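Local coordinates for protein carboxylase (Deinococcus radiodurans, PDB 5H80) that probably carries out the ATP-dependent carboxylation of biotin, as the biotin carboxylase domain of a single-chain bacterial carboxylase, at residues T443-S446 with E447-I450. Numbering follows the deposited sequence.
Sequences TALS and EFQI
Leu445 O takes two donors in the turn between helix 434-446 and strand 449-451: the amide Phe448 N, 2.9 Å from it at an N-H...O angle of 158°, and a water at 2.8 Å that also donates to Phe448 O. The amide comes from above the carbonyl plane, off the lone pairs. One step back, Glu447 N reaches Ala444 O at 3.0 Å and adds only a weak bond to Thr443 O, so the last turn has tightened from i+4 toward i+3 pairing. Thr443 O also receives Ser446 OG, in the carbonyl plane on a lone pair, at a short 2.5 Å. Glu447 sends its extended chain back alongside Thr443, CG anti to its own carbonyl carbon (chi1 -75°), until OE2 lies 4.1 Å from Thr443 CG2. That places the carboxylate at the subunit interface, where OE1 forms a salt bridge with Arg49 of the second subunit and OE2 a long, weak ion pair with its Arg74. Cut back to an alanine, the side chain is likely to leave that Arg49 without this carboxylate and Thr443 without the chain lying beside it. On the inner side, Leu445 CD2 meets the edge of the Phe448 ring near its plane, 4.4 Å from CD1, while Ile450 CD1 sits above one face, toward the rim, and Phe394 makes an edge-to-face contact. The helix end thus divides its chemistry, apolar groups turned to the sheet of the C-terminal domain and a carboxylate to the dimer partner.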
ATOM      1  N   THR A 443       3.090  -0.002  15.687  1.00 23.34           N
ATOM      2  CA  THR A 443       2.347   1.255  15.525  1.00 27.74           C
ATOM      3  C   THR A 443       1.042   1.130  14.732  1.00 31.29           C
ATOM      4  O   THR A 443      -0.054   1.584  15.173  1.00 26.12           O
ATOM      5  CB  THR A 443       3.269   2.335  15.026  1.00 28.72           C
ATOM      6  OG1 THR A 443       4.370   2.442  15.949  1.00 29.19           O
ATOM      7  CG2 THR A 443       2.527   3.593  14.831  1.00 35.69           C
ATOM      8  N   ALA A 444       1.109   0.435  13.595  1.00 23.93           N
ATOM      9  CA  ALA A 444      -0.051   0.224  12.807  1.00 24.73           C
ATOM     10  C   ALA A 444      -1.123  -0.569  13.545  1.00 25.05           C
ATOM     11  O   ALA A 444      -2.286  -0.152  13.587  1.00 25.80           O
ATOM     12  CB  ALA A 444       0.349  -0.477  11.499  1.00 25.67           C
ATOM     13  N   LEU A 445      -0.772  -1.635  14.245  1.00 22.97           N
ATOM     14  CA  LEU A 445      -1.692  -2.274  15.050  1.00 21.87           C
ATOM     15  C   LEU A 445      -2.324  -1.449  16.158  1.00 30.36           C
ATOM     16  O   LEU A 445      -3.525  -1.586  16.435  1.00 28.23           O
ATOM     17  CB  LEU A 445      -1.107  -3.549  15.591  1.00 26.83           C
ATOM     18  CG  LEU A 445      -0.894  -4.598  14.544  1.00 26.82           C
ATOM     19  CD1 LEU A 445      -0.436  -5.804  15.372  1.00 28.10           C
ATOM     20  CD2 LEU A 445      -2.161  -4.834  13.707  1.00 26.55           C
ATOM     21  N   SER A 446      -1.570  -0.497  16.696  1.00 28.21           N
ATOM     22  CA  SER A 446      -2.048   0.334  17.805  1.00 30.50           C
ATOM     23  C   SER A 446      -3.047   1.287  17.287  1.00 25.32           C
ATOM     24  O   SER A 446      -3.891   1.803  18.119  1.00 28.64           O
ATOM     25  CB  SER A 446      -0.872   1.106  18.423  1.00 25.36           C
ATOM     26  OG  SER A 446      -0.465   2.228  17.580  1.00 24.98           O
ATOM     27  N   GLU A 447      -3.142   1.493  15.962  1.00 26.59           N
ATOM     28  CA  GLU A 447      -4.165   2.341  15.364  1.00 29.56           C
ATOM     29  C   GLU A 447      -5.405   1.578  14.933  1.00 32.26           C
ATOM     30  O   GLU A 447      -6.318   2.145  14.364  1.00 34.16           O
ATOM     31  CB  GLU A 447      -3.573   3.105  14.145  1.00 31.45           C
ATOM     32  CG  GLU A 447      -2.681   4.241  14.557  1.00 31.60           C
ATOM     33  CD  GLU A 447      -1.845   4.971  13.501  1.00 35.26           C
ATOM     34  OE1 GLU A 447      -2.073   4.801  12.272  1.00 33.83           O
ATOM     35  OE2 GLU A 447      -0.861   5.687  13.958  1.00 37.29           O
ATOM     36  N   PHE A 448      -5.421   0.274  15.164  1.00 28.87           N
ATOM     37  CA  PHE A 448      -6.591  -0.527  14.853  1.00 26.92           C
ATOM     38  C   PHE A 448      -7.667  -0.487  15.945  1.00 30.07           C
ATOM     39  O   PHE A 448      -7.548  -1.162  16.953  1.00 30.53           O
ATOM     40  CB  PHE A 448      -6.165  -1.966  14.590  1.00 24.75           C
ATOM     41  CG  PHE A 448      -7.018  -2.724  13.583  1.00 25.23           C
ATOM     42  CD1 PHE A 448      -6.391  -3.737  12.873  1.00 23.21           C
ATOM     43  CD2 PHE A 448      -8.404  -2.506  13.356  1.00 25.67           C
ATOM     44  CE1 PHE A 448      -7.069  -4.514  11.933  1.00 25.01           C
ATOM     45  CE2 PHE A 448      -9.135  -3.303  12.416  1.00 27.21           C
ATOM     46  CZ  PHE A 448      -8.445  -4.303  11.677  1.00 28.58           C
ATOM     47  N   GLN A 449      -8.719   0.243  15.637  1.00 30.83           N
ATOM     48  CA  GLN A 449      -9.845   0.510  16.611  1.00 34.78           C
ATOM     49  C   GLN A 449     -10.874  -0.534  16.300  1.00 29.47           C
ATOM     50  O   GLN A 449     -11.371  -0.557  15.182  1.00 32.55           O
ATOM     51  CB  GLN A 449     -10.495   1.859  16.337  1.00 37.87           C
ATOM     52  CG  GLN A 449      -9.636   3.081  16.417  1.00 48.45           C
ATOM     53  CD  GLN A 449     -10.468   4.338  16.349  1.00 56.12           C
ATOM     54  OE1 GLN A 449     -11.170   4.684  17.303  1.00 65.34           O
ATOM     55  NE2 GLN A 449     -10.404   5.032  15.223  1.00 56.71           N
ATOM     56  N   ILE A 450     -11.038  -1.481  17.213  1.00 32.50           N
ATOM     57  CA  ILE A 450     -12.095  -2.416  17.175  1.00 35.23           C
ATOM     58  C   ILE A 450     -12.874  -2.309  18.512  1.00 34.35           C
ATOM     59  O   ILE A 450     -12.261  -2.327  19.567  1.00 40.31           O
ATOM     60  CB  ILE A 450     -11.561  -3.854  16.971  1.00 37.18           C
ATOM     61  CG1 ILE A 450     -10.637  -3.862  15.745  1.00 36.18           C
ATOM     62  CG2 ILE A 450     -12.711  -4.831  16.759  1.00 43.52           C
ATOM     63  CD1 ILE A 450     -10.023  -5.204  15.437  1.00 38.52           C
TER
HETATM   64  O   HOH W   1      -5.328  -1.416  18.612  1.00 38.09           O